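PDB 2QZU: putative sulfatase yidJ from Bacteroides fragilis, which probably hydrolyses sulfate esters as a metal-dependent arylsulfatase. Local coordinates for residues Gly44-Glu49 and Gly63-Asn68; Ile307-Ser312 and Pro363-Met368; Leu354-Ala359 and Asn386-Gly391; Gln380-Ser385 and Lys392-Leu397. All blocks are in the same frame, centred on the assembly; numbering follows the deposited sequence.

Contact 1: residues Gly44-Glu49 and Gly63-Asn68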
loop_
_atom_site.group_PDB
_atom_site.type_symbol
_atom_site.label_atom_id
_atom_site.label_comp_id
_atom_site.label_asym_id
_atom_site.label_seq_id
_atom_site.Cartn_x
_atom_site.Cartn_y
_atom_site.Cartn_z
ATOM N N GLY A 44 -12.128 17.730 17.462
ATOM C CA GLY A 44 -11.825 19.145 17.560
ATOM C C GLY A 44 -12.222 19.859 18.837
ATOM O O GLY A 44 -11.418 20.598 19.412
ATOM N N CYS A 45 -13.454 19.643 19.289
ATOM C CA CYS A 45 -13.941 20.312 20.489
ATOM C C CYS A 45 -13.216 19.939 21.778
ATOM O O CYS A 45 -13.380 20.617 22.793
ATOM C CB CYS A 45 -15.451 20.086 20.652
ATOM S SG CYS A 45 -15.960 18.366 20.819
ATOM N N ILE A 46 -12.418 18.874 21.750
ATOM C CA ILE A 46 -11.675 18.463 22.937
ATOM C C ILE A 46 -10.455 19.374 23.112
ATOM O O ILE A 46 -9.861 19.447 24.189
ATOM C CB ILE A 46 -11.261 16.975 22.845
ATOM C CG1 ILE A 46 -12.521 16.104 22.919
ATOM C CG2 ILE A 46 -10.304 16.611 23.977
ATOM C CD1 ILE A 46 -12.267 14.613 22.842
ATOM N N GLY A 47 -10.101 20.070 22.034
ATOM C CA GLY A 47 -8.999 21.020 22.063
ATOM C C GLY A 47 -7.580 20.542 22.301
ATOM O O GLY A 47 -6.727 21.336 22.704
ATOM N N LYS A 48 -7.311 19.265 22.053
ATOM C CA LYS A 48 -5.970 18.724 22.246
ATOM C C LYS A 48 -5.202 18.592 20.932
ATOM O O LYS A 48 -3.974 18.654 20.919
ATOM C CB LYS A 48 -6.036 17.356 22.928
ATOM C CG LYS A 48 -6.563 17.392 24.355
ATOM C CD LYS A 48 -6.546 16.010 24.985
ATOM C CE LYS A 48 -7.063 16.047 26.417
ATOM N NZ LYS A 48 -7.038 14.699 27.054
ATOM N N GLU A 49 -5.928 18.408 19.829
ATOM C CA GLU A 49 -5.304 18.255 18.518
ATOM C C GLU A 49 -6.000 19.137 17.489
ATOM O O GLU A 49 -7.205 19.378 17.580
ATOM C CB GLU A 49 -5.359 16.785 18.081
ATOM C CG GLU A 49 -4.758 15.842 19.115
ATOM C CD GLU A 49 -4.789 14.382 18.697
ATOM O OE1 GLU A 49 -4.562 13.521 19.573
ATOM O OE2 GLU A 49 -5.025 14.091 17.505
ATOM N N GLY A 63 -25.561 17.271 22.706
ATOM C CA GLY A 63 -25.640 16.112 23.576
ATOM C C GLY A 63 -24.532 16.039 24.611
ATOM O O GLY A 63 -24.215 17.029 25.269
ATOM N N ILE A 64 -23.933 14.861 24.743
ATOM C CA ILE A 64 -22.868 14.645 25.719
ATOM C C ILE A 64 -21.600 14.126 25.054
ATOM O O ILE A 64 -21.653 13.298 24.144
ATOM C CB ILE A 64 -23.282 13.601 26.769
ATOM C CG1 ILE A 64 -24.674 13.917 27.313
ATOM C CG2 ILE A 64 -22.260 13.577 27.901
ATOM C CD1 ILE A 64 -25.342 12.724 27.970
ATOM N N ASN A 65 -20.460 14.606 25.534
ATOM C CA ASN A 65 -19.171 14.185 25.015
ATOM C C ASN A 65 -18.452 13.478 26.163
ATOM O O ASN A 65 -18.036 14.119 27.129
ATOM C CB ASN A 65 -18.369 15.408 24.551
ATOM C CG ASN A 65 -17.104 15.034 23.796
ATOM O OD1 ASN A 65 -16.294 15.896 23.459
ATOM N ND2 ASN A 65 -16.931 13.746 23.525
ATOM N N PHE A 66 -18.331 12.156 26.070
ATOM C CA PHE A 66 -17.658 11.376 27.104
ATOM C C PHE A 66 -16.163 11.349 26.812
ATOM O O PHE A 66 -15.680 10.508 26.052
ATOM C CB PHE A 66 -18.238 9.960 27.148
ATOM C CG PHE A 66 -19.635 9.899 27.703
ATOM C CD1 PHE A 66 -19.863 10.090 29.065
ATOM C CD2 PHE A 66 -20.725 9.659 26.867
ATOM C CE1 PHE A 66 -21.161 10.042 29.591
ATOM C CE2 PHE A 66 -22.026 9.611 27.382
ATOM C CZ PHE A 66 -22.242 9.800 28.745
ATOM N N THR A 67 -15.439 12.278 27.432
ATOM C CA THR A 67 -14.004 12.425 27.217
ATOM C C THR A 67 -13.060 11.402 27.853
ATOM O O THR A 67 -11.847 11.495 27.662
ATOM C CB THR A 67 -13.542 13.835 27.628
ATOM O OG1 THR A 67 -13.948 14.094 28.974
ATOM C CG2 THR A 67 -14.153 14.885 26.704
ATOM N N ASN A 68 -13.600 10.444 28.606
ATOM C CA ASN A 68 -12.770 9.398 29.217
ATOM C C ASN A 68 -13.200 8.001 28.759
ATOM O O ASN A 68 -12.824 7.004 29.374
ATOM C CB ASN A 68 -12.844 9.434 30.753
ATOM C CG ASN A 68 -12.193 10.665 31.351
ATOM O OD1 ASN A 68 -11.151 11.122 30.886
ATOM N ND2 ASN A 68 -12.796 11.194 32.407
HETATM O O HOH W 1 -9.881 13.879 26.636
#
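Asn65 OD1 is the atom on which this contact turns. Two side chains of the 3-10 segment 44-46 approach it. Cys45 SG lies 3.6 Å from Asn65 OD1, and Ile46 CG1 lies 3.8 Å from the same oxygen. Both are packing contacts. The Ile46 and Asn65 side chains meet at about a right angle. Asn65 is trans about its CA-CB bond (chi1 -171°), which carries the amide out from the strand toward the 3-10 turn. Ile46 CG1 has a second, looser neighbour in the methyl of Thr67, with CG2 of Thr67 4.3 Å from CG1 of Ile46. The interface is small, about 120 Å² in all.

A water adds an indirect link. It accepts from Lys48 NZ at 3.0 Å and donates to Thr67 O at 3.3 Å. The lysine chain is extended beyond CG, and its ammonium reaches the carbonyl of Thr67 through this water. Lys48 NZ also has a long, weak ion pair with Asp41.

The turn itself is held by the bond from Gly47 N to Gly44 O (3.0 Å). Gly47 has positive phi there. Partners outside hold the segment: Thr53 OG1 bonds Gly44 N, Asp57 OD1 accepts from Cys45 N, and Glu49 forms a salt bridge with Arg39.

Residues 44-49 belong to the loop between strand 29-35 and helix 54-61. Strand 64-66, in residues 63-68, lies in the large mixed sheet between strands 338-341 and 349-352. The contact thus lays the loop before helix 54-61 against the strand that follows that helix.

Contact 2: residues Ile307-Ser312 and Pro363-Met368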
loop_
_atom_site.group_PDB
_atom_site.type_symbol
_atom_site.label_atom_id
_atom_site.label_comp_id
_atom_site.label_asym_id
_atom_site.label_seq_id
_atom_site.Cartn_x
_atom_site.Cartn_y
_atom_site.Cartn_z
ATOM N N ILE A 307 -31.712 8.224 19.739
ATOM C CA ILE A 307 -30.450 8.255 20.456
ATOM C C ILE A 307 -29.397 8.092 19.370
ATOM O O ILE A 307 -29.384 7.086 18.663
ATOM C CB ILE A 307 -30.325 7.086 21.448
ATOM C CG1 ILE A 307 -31.381 7.219 22.547
ATOM C CG2 ILE A 307 -28.915 7.060 22.047
ATOM C CD1 ILE A 307 -31.489 6.001 23.439
ATOM N N VAL A 308 -28.540 9.095 19.215
ATOM C CA VAL A 308 -27.476 9.033 18.223
ATOM C C VAL A 308 -26.173 8.853 18.984
ATOM O O VAL A 308 -25.882 9.597 19.921
ATOM C CB VAL A 308 -27.400 10.323 17.377
ATOM C CG1 VAL A 308 -26.214 10.251 16.399
ATOM C CG2 VAL A 308 -28.700 10.513 16.617
ATOM N N VAL A 309 -25.404 7.846 18.592
ATOM C CA VAL A 309 -24.132 7.558 19.235
ATOM C C VAL A 309 -23.008 7.572 18.211
ATOM O O VAL A 309 -23.164 7.013 17.124
ATOM C CB VAL A 309 -24.127 6.142 19.873
ATOM C CG1 VAL A 309 -22.790 5.886 20.557
ATOM C CG2 VAL A 309 -25.278 5.990 20.845
ATOM N N PHE A 310 -21.901 8.237 18.533
ATOM C CA PHE A 310 -20.734 8.208 17.651
ATOM C C PHE A 310 -19.598 7.671 18.509
ATOM O O PHE A 310 -19.247 8.266 19.530
ATOM C CB PHE A 310 -20.314 9.581 17.120
ATOM C CG PHE A 310 -19.102 9.511 16.220
ATOM C CD1 PHE A 310 -19.219 9.035 14.919
ATOM C CD2 PHE A 310 -17.833 9.823 16.706
ATOM C CE1 PHE A 310 -18.094 8.860 14.112
ATOM C CE2 PHE A 310 -16.696 9.651 15.905
ATOM C CZ PHE A 310 -16.830 9.168 14.609
ATOM N N THR A 311 -19.030 6.544 18.104
ATOM C CA THR A 311 -17.955 5.946 18.878
ATOM C C THR A 311 -16.997 5.169 17.973
ATOM O O THR A 311 -17.043 5.301 16.747
ATOM C CB THR A 311 -18.555 5.029 19.982
ATOM O OG1 THR A 311 -17.525 4.600 20.880
ATOM C CG2 THR A 311 -19.234 3.826 19.361
ATOM N N SER A 312 -16.119 4.372 18.570
ATOM C CA SER A 312 -15.145 3.600 17.803
ATOM C C SER A 312 -14.768 2.341 18.567
ATOM O O SER A 312 -14.929 2.278 19.785
ATOM C CB SER A 312 -13.893 4.446 17.543
ATOM O OG SER A 312 -12.956 3.754 16.731
ATOM N N PRO A 363 -26.137 -3.048 27.556
ATOM C CA PRO A 363 -27.109 -2.806 28.631
ATOM C C PRO A 363 -27.492 -1.333 28.804
ATOM O O PRO A 363 -28.648 -1.017 29.092
ATOM C CB PRO A 363 -26.409 -3.372 29.865
ATOM C CG PRO A 363 -24.969 -3.099 29.577
ATOM C CD PRO A 363 -24.841 -3.485 28.112
ATOM N N THR A 364 -26.527 -0.439 28.621
ATOM C CA THR A 364 -26.777 0.992 28.773
ATOM C C THR A 364 -27.847 1.513 27.815
ATOM O O THR A 364 -28.812 2.146 28.245
ATOM C CB THR A 364 -25.471 1.800 28.586
ATOM O OG1 THR A 364 -24.505 1.365 29.553
ATOM C CG2 THR A 364 -25.725 3.297 28.777
ATOM N N LEU A 365 -27.692 1.242 26.520
ATOM C CA LEU A 365 -28.670 1.714 25.541
ATOM C C LEU A 365 -30.032 1.048 25.724
ATOM O O LEU A 365 -31.063 1.715 25.701
ATOM C CB LEU A 365 -28.158 1.473 24.116
ATOM C CG LEU A 365 -26.974 2.350 23.676
ATOM C CD1 LEU A 365 -26.407 1.835 22.358
ATOM C CD2 LEU A 365 -27.436 3.797 23.531
ATOM N N LEU A 366 -30.037 -0.265 25.920
ATOM C CA LEU A 366 -31.295 -0.982 26.096
ATOM C C LEU A 366 -32.113 -0.428 27.262
ATOM O O LEU A 366 -33.324 -0.254 27.140
ATOM C CB LEU A 366 -31.026 -2.475 26.302
ATOM C CG LEU A 366 -31.499 -3.437 25.205
ATOM C CD1 LEU A 366 -31.313 -2.828 23.831
ATOM C CD2 LEU A 366 -30.739 -4.753 25.331
ATOM N N SER A 367 -31.458 -0.160 28.389
ATOM C CA SER A 367 -32.163 0.389 29.547
ATOM C C SER A 367 -32.638 1.810 29.237
ATOM O O SER A 367 -33.757 2.182 29.583
ATOM C CB SER A 367 -31.258 0.396 30.788
ATOM O OG SER A 367 -31.064 -0.917 31.292
HETATM N N MSE A 368 -31.792 2.600 28.581
HETATM C CA MSE A 368 -32.165 3.968 28.225
HETATM C C MSE A 368 -33.384 3.964 27.306
HETATM O O MSE A 368 -34.221 4.865 27.362
HETATM C CB MSE A 368 -31.015 4.679 27.499
HETATM C CG MSE A 368 -29.843 5.083 28.372
HETATM SE SE MSE A 368 -28.401 5.788 27.272
HETATM C CE MSE A 368 -29.220 7.470 26.764
#
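A helix packs here on the central mixed sheet of the sulfatase fold, an alpha/beta architecture shared with the alkaline phosphatase clan. Strand 307-311 and helix 363-368 run nearly antiparallel, at 165°, with their axes 11.3 Å apart. The layer between them is apolar and buried.

Leu365 is the centre of the contact. Its CD2 methyl serves two strand residues on the same face of the sheet. It lies 3.9 Å from Ile307 CG2 and 4.1 Å from Val309 CG2. The Ile307 and Leu365 side chains slide past each other in opposite directions, so they touch alongside. Val309 meets the leucine at a slant. In Ile307, CG2 stands anti to the backbone N and CG1 lies beside that N (chi1 -65°). This splits the work of the two branches: CG2 faces Leu365, while CG1 carries CD1 toward the next turn of the helix.

The strand is an inner one. It bonds through its backbone to strand 29-35 on one side, and Val308 pairs with Ser341 of strand 338-341 on the other. Phe32 of strand 29-35 also touches Leu365, and Leu340 touches both Ile307 and Val309, so neighbouring strands share in this layer. Helix 385-390 packs against Met368 from outside the pair.

Within the helix, Met368 N bonds to Thr364 O at 3.0 Å. Met368 is present as selenomethionine, and its chain bends at the end (chi3 71°). That bend sets the terminal methyl CE 4.3 Å from Ile307 CD1.

Contact 3: residues Leu354-Ala359 and Asn386-Gly391; sequences LMIAFA and NEVLTG
Leu354, in the loop after edge strand 349-352, packs on Glu387 and Val388 of helix 385-390, a loop-on-helix packing beside the edge of the sulfatase sheet. Phe66 of strand 64-66 touches its CB. The next carbon, CG, points opposite the backbone N (chi1 -178°), and this sends the fork toward the helix. The two methyls then straddle Glu387 CB. CD2 of Leu354 is 3.8 Å from CB of Glu387, and CD1 of Leu354 is 4.0 Å from that same CB. CD1 also approaches Glu387 CG. CD2 has a further neighbour, Val388 CG2, at 4.2 Å. Leu354 crosses both helix residues at about a right angle.

Glu387 takes part through the aliphatic base of its side chain. The chain bends at chi2 (69°), and the carboxylate turns away from Leu354. Val388 CG2 is shared, for Ile356 CD1 lies 4.3 Å from it. Between Leu354 and Ile356, Met355, a selenomethionine, is the centre of an inverse gamma turn. Phe66 touches Leu354, Ile356 and Val388, and so joins both segments to the sheet.

The helix ends at Thr390, and Gly391 follows with positive phi. Asn386 O receives two donors of Thr390, the backbone N and the hydroxyl, from opposite faces of its carbonyl plane. The hydroxyl OG1 of Thr390 stands 2.7 Å from Asn386 O, 40° out of that plane.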
loop_
_atom_site.group_PDB
_atom_site.type_symbol
_atom_site.label_atom_id
_atom_site.label_comp_id
_atom_site.label_asym_id
_atom_site.label_seq_id
_atom_site.Cartn_x
_atom_site.Cartn_y
_atom_site.Cartn_z
ATOM N N LEU A 354 -17.424 10.264 32.951
ATOM C CA LEU A 354 -17.807 8.857 33.108
ATOM C C LEU A 354 -16.933 7.934 32.254
ATOM O O LEU A 354 -16.845 8.111 31.043
ATOM C CB LEU A 354 -19.269 8.665 32.701
ATOM C CG LEU A 354 -19.800 7.238 32.875
ATOM C CD1 LEU A 354 -19.936 6.924 34.361
ATOM C CD2 LEU A 354 -21.146 7.102 32.174
HETATM N N MSE A 355 -16.310 6.936 32.877
HETATM C CA MSE A 355 -15.450 6.021 32.126
HETATM C C MSE A 355 -16.250 4.900 31.469
HETATM O O MSE A 355 -16.030 3.717 31.739
HETATM C CB MSE A 355 -14.375 5.416 33.035
HETATM C CG MSE A 355 -13.185 4.876 32.256
HETATM SE SE MSE A 355 -12.071 3.683 33.272
HETATM C CE MSE A 355 -11.570 4.902 34.700
ATOM N N ILE A 356 -17.181 5.283 30.603
ATOM C CA ILE A 356 -18.008 4.318 29.899
ATOM C C ILE A 356 -17.149 3.577 28.877
ATOM O O ILE A 356 -16.218 4.146 28.305
ATOM C CB ILE A 356 -19.198 5.030 29.193
ATOM C CG1 ILE A 356 -20.045 4.015 28.424
ATOM C CG2 ILE A 356 -18.685 6.114 28.256
ATOM C CD1 ILE A 356 -21.365 4.585 27.937
ATOM N N ALA A 357 -17.446 2.299 28.667
ATOM C CA ALA A 357 -16.685 1.506 27.712
ATOM C C ALA A 357 -17.540 1.125 26.519
ATOM O O ALA A 357 -18.767 1.042 26.611
ATOM C CB ALA A 357 -16.146 0.243 28.381
ATOM N N PHE A 358 -16.873 0.884 25.400
ATOM C CA PHE A 358 -17.525 0.482 24.160
ATOM C C PHE A 358 -18.509 -0.661 24.430
ATOM O O PHE A 358 -19.640 -0.644 23.945
ATOM C CB PHE A 358 -16.443 0.037 23.167
ATOM C CG PHE A 358 -16.944 -0.270 21.779
ATOM C CD1 PHE A 358 -17.524 0.721 20.990
ATOM C CD2 PHE A 358 -16.754 -1.539 21.231
ATOM C CE1 PHE A 358 -17.904 0.452 19.673
ATOM C CE2 PHE A 358 -17.128 -1.819 19.918
ATOM C CZ PHE A 358 -17.702 -0.820 19.136
ATOM N N ALA A 359 -18.083 -1.632 25.233
ATOM C CA ALA A 359 -18.904 -2.804 25.541
ATOM C C ALA A 359 -20.073 -2.583 26.500
ATOM O O ALA A 359 -20.919 -3.460 26.658
ATOM C CB ALA A 359 -18.017 -3.926 26.069
ATOM N N ASN A 386 -28.407 5.284 33.901
ATOM C CA ASN A 386 -28.720 6.388 34.802
ATOM C C ASN A 386 -27.643 7.463 34.743
ATOM O O ASN A 386 -27.944 8.660 34.674
ATOM C CB ASN A 386 -28.872 5.881 36.238
ATOM C CG ASN A 386 -29.281 6.982 37.193
ATOM O OD1 ASN A 386 -28.480 7.453 38.002
ATOM N ND2 ASN A 386 -30.532 7.415 37.089
ATOM N N GLU A 387 -26.386 7.027 34.775
ATOM C CA GLU A 387 -25.247 7.933 34.707
ATOM C C GLU A 387 -25.282 8.739 33.406
ATOM O O GLU A 387 -25.068 9.950 33.410
ATOM C CB GLU A 387 -23.936 7.143 34.777
ATOM C CG GLU A 387 -23.596 6.512 36.128
ATOM C CD GLU A 387 -24.516 5.368 36.524
ATOM O OE1 GLU A 387 -25.065 4.685 35.633
ATOM O OE2 GLU A 387 -24.672 5.135 37.743
ATOM N N VAL A 388 -25.551 8.065 32.293
ATOM C CA VAL A 388 -25.604 8.739 31.003
ATOM C C VAL A 388 -26.747 9.754 30.936
ATOM O O VAL A 388 -26.553 10.889 30.506
ATOM C CB VAL A 388 -25.763 7.718 29.848
ATOM C CG1 VAL A 388 -25.992 8.443 28.535
ATOM C CG2 VAL A 388 -24.512 6.849 29.754
ATOM N N LEU A 389 -27.930 9.344 31.380
ATOM C CA LEU A 389 -29.100 10.217 31.347
ATOM C C LEU A 389 -29.023 11.434 32.267
ATOM O O LEU A 389 -29.322 12.554 31.851
ATOM C CB LEU A 389 -30.358 9.416 31.697
ATOM C CG LEU A 389 -30.839 8.352 30.708
ATOM C CD1 LEU A 389 -31.943 7.529 31.362
ATOM C CD2 LEU A 389 -31.346 9.013 29.432
ATOM N N THR A 390 -28.615 11.215 33.511
ATOM C CA THR A 390 -28.553 12.293 34.493
ATOM C C THR A 390 -27.220 13.016 34.591
ATOM O O THR A 390 -27.171 14.189 34.963
ATOM C CB THR A 390 -28.896 11.771 35.900
ATOM O OG1 THR A 390 -27.908 10.817 36.307
ATOM C CG2 THR A 390 -30.267 11.106 35.906
ATOM N N GLY A 391 -26.139 12.322 34.261
ATOM C CA GLY A 391 -24.832 12.935 34.364
ATOM C C GLY A 391 -24.262 12.650 35.741
ATOM O O GLY A 391 -23.187 13.135 36.093
#

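Contact 4: residues Gln380-Ser385 and Lys392-Leu397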
loop_
_atom_site.group_PDB
_atom_site.type_symbol
_atom_site.label_atom_id
_atom_site.label_comp_id
_atom_site.label_asym_id
_atom_site.label_seq_id
_atom_site.Cartn_x
_atom_site.Cartn_y
_atom_site.Cartn_z
ATOM N N GLN A 380 -22.622 -9.162 30.888
ATOM C CA GLN A 380 -21.677 -8.868 31.970
ATOM C C GLN A 380 -21.234 -7.415 32.103
ATOM O O GLN A 380 -20.762 -7.007 33.165
ATOM C CB GLN A 380 -20.413 -9.715 31.793
ATOM C CG GLN A 380 -20.640 -11.212 31.714
ATOM C CD GLN A 380 -19.347 -11.960 31.440
ATOM O OE1 GLN A 380 -18.751 -11.824 30.367
ATOM N NE2 GLN A 380 -18.900 -12.747 32.414
ATOM N N THR A 381 -21.363 -6.637 31.033
ATOM C CA THR A 381 -20.919 -5.247 31.061
ATOM C C THR A 381 -21.784 -4.302 31.909
ATOM O O THR A 381 -22.886 -4.658 32.334
ATOM C CB THR A 381 -20.767 -4.706 29.625
ATOM O OG1 THR A 381 -22.024 -4.777 28.944
ATOM C CG2 THR A 381 -19.745 -5.547 28.860
ATOM N N PHE A 382 -21.269 -3.099 32.159
ATOM C CA PHE A 382 -21.961 -2.112 32.992
ATOM C C PHE A 382 -23.176 -1.421 32.376
ATOM O O PHE A 382 -23.122 -0.945 31.243
ATOM C CB PHE A 382 -20.990 -1.015 33.450
ATOM C CG PHE A 382 -19.824 -1.514 34.261
ATOM C CD1 PHE A 382 -18.629 -1.873 33.639
ATOM C CD2 PHE A 382 -19.913 -1.596 35.648
ATOM C CE1 PHE A 382 -17.537 -2.306 34.389
ATOM C CE2 PHE A 382 -18.827 -2.028 36.406
ATOM C CZ PHE A 382 -17.635 -2.381 35.778
ATOM N N ASP A 383 -24.269 -1.370 33.135
ATOM C CA ASP A 383 -25.483 -0.686 32.701
ATOM C C ASP A 383 -25.325 0.710 33.297
ATOM O O ASP A 383 -25.580 0.923 34.484
ATOM C CB ASP A 383 -26.736 -1.346 33.286
ATOM C CG ASP A 383 -28.016 -0.624 32.893
ATOM O OD1 ASP A 383 -27.944 0.562 32.505
ATOM O OD2 ASP A 383 -29.101 -1.240 32.987
ATOM N N LEU A 384 -24.898 1.656 32.472
ATOM C CA LEU A 384 -24.668 3.018 32.937
ATOM C C LEU A 384 -25.753 3.980 32.463
ATOM O O LEU A 384 -25.522 5.183 32.354
ATOM C CB LEU A 384 -23.299 3.496 32.433
ATOM C CG LEU A 384 -22.091 2.642 32.848
ATOM C CD1 LEU A 384 -20.855 3.060 32.066
ATOM C CD2 LEU A 384 -21.861 2.783 34.340
ATOM N N SER A 385 -26.939 3.447 32.200
ATOM C CA SER A 385 -28.045 4.265 31.713
ATOM C C SER A 385 -28.372 5.477 32.586
ATOM O O SER A 385 -28.592 6.579 32.071
ATOM C CB SER A 385 -29.296 3.397 31.535
ATOM O OG SER A 385 -29.624 2.721 32.734
ATOM N N LYS A 392 -24.997 11.870 36.528
ATOM C CA LYS A 392 -24.558 11.502 37.869
ATOM C C LYS A 392 -23.299 10.659 37.717
ATOM O O LYS A 392 -23.304 9.638 37.031
ATOM C CB LYS A 392 -25.645 10.705 38.583
ATOM N N ASN A 393 -22.219 11.094 38.354
ATOM C CA ASN A 393 -20.948 10.391 38.265
ATOM C C ASN A 393 -20.935 9.054 38.995
ATOM O O ASN A 393 -21.788 8.774 39.839
ATOM C CB ASN A 393 -19.827 11.283 38.795
ATOM N N LYS A 394 -19.954 8.231 38.643
ATOM C CA LYS A 394 -19.756 6.921 39.250
ATOM C C LYS A 394 -18.247 6.822 39.458
ATOM O O LYS A 394 -17.555 6.087 38.756
ATOM C CB LYS A 394 -20.244 5.813 38.312
ATOM C CG LYS A 394 -20.163 4.414 38.904
ATOM C CD LYS A 394 -20.726 3.371 37.951
ATOM C CE LYS A 394 -20.512 1.968 38.496
ATOM N NZ LYS A 394 -21.041 0.917 37.584
ATOM N N LYS A 395 -17.752 7.589 40.426
ATOM C CA LYS A 395 -16.328 7.655 40.746
ATOM C C LYS A 395 -15.632 6.320 40.994
ATOM O O LYS A 395 -14.418 6.212 40.823
ATOM C CB LYS A 395 -16.117 8.574 41.948
ATOM N N ASP A 396 -16.384 5.305 41.399
ATOM C CA ASP A 396 -15.788 4.000 41.668
ATOM C C ASP A 396 -15.678 3.127 40.421
ATOM O O ASP A 396 -15.216 1.989 40.496
ATOM C CB ASP A 396 -16.602 3.259 42.727
ATOM C CG ASP A 396 -18.028 2.998 42.286
ATOM O OD1 ASP A 396 -18.748 3.976 41.990
ATOM O OD2 ASP A 396 -18.427 1.815 42.237
ATOM N N LEU A 397 -16.095 3.657 39.277
ATOM C CA LEU A 397 -16.040 2.884 38.042
ATOM C C LEU A 397 -14.615 2.603 37.586
ATOM O O LEU A 397 -13.797 3.514 37.427
ATOM C CB LEU A 397 -16.813 3.603 36.930
ATOM C CG LEU A 397 -16.915 2.923 35.560
ATOM C CD1 LEU A 397 -17.503 1.520 35.688
ATOM C CD2 LEU A 397 -17.785 3.784 34.660
#
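Neither segment is regular helix or strand, but residues 394-397 form a type I beta turn, closed by Leu397 N to Lys394 O at 2.9 Å. From this turn Leu397 reaches the loop 380-385. Its CD1 methyl sits over the centre of one face of the Phe382 ring, a CH-pi contact 3.7 Å from the centroid and 6° off the ring normal. The other methyl, CD2, meets Leu384 CD1 at 4.1 Å, tip to tip. The forked leucine thus bridges both residues.

Lys394 comes in beside it. Its chain is stretched out from CA to NZ (chi1 -176°), and it crosses Leu384 and Phe382 at about a right angle. The CD methylene of Lys394 lies 3.8 Å from Leu384 CD2. The ammonium NZ of Lys394 ends 3.4 Å from Phe382 CD2, at an oblique approach to the ring.

Asp383 points the other way and shapes the start of helix 385-390. Its OD1 takes two bonds from Ser385: the backbone N at 3.1 Å, nearly along the C-O axis, and the hydroxyl OG at 2.7 Å, on the syn side but 23° out of the carboxylate plane. Asp383 OD2 is held by Ser367 of helix 361-368, so both carboxylate oxygens are bound. Thr364 of that helix accepts from Leu384 N.

The bond from Ser385 N makes residues 383-385 an Asx turn that spans the N-cap residue Leu384 at the start of helix 385-390.

How the contacts relate
Contacts 2, 3 and 4 form one cluster, while contact 1 is about 15 Å from contact 3 and 17 Å from contact 2, centre to centre. Contacts 3 and 4 are closest, with centres 6 Å apart; their segments alternate along the chain, and Thr381 OG1 lies 2.9 Å from Ala359 O. Contact 2 lies about 9 Å from contact 3, centre to centre. Helices 361-368 and 385-390 pack together there, with Met368 SE 3.8 Å from Val388 CG1. Contact 1 joins contact 3 through the ring of Phe66, whose CZ is 3.9 Å from Val388 CG2. Ser76, predicted to become 3-oxoalanine but unmodified here, begins helix 76-85; Phe358 of segment 354-359 packs on that helix.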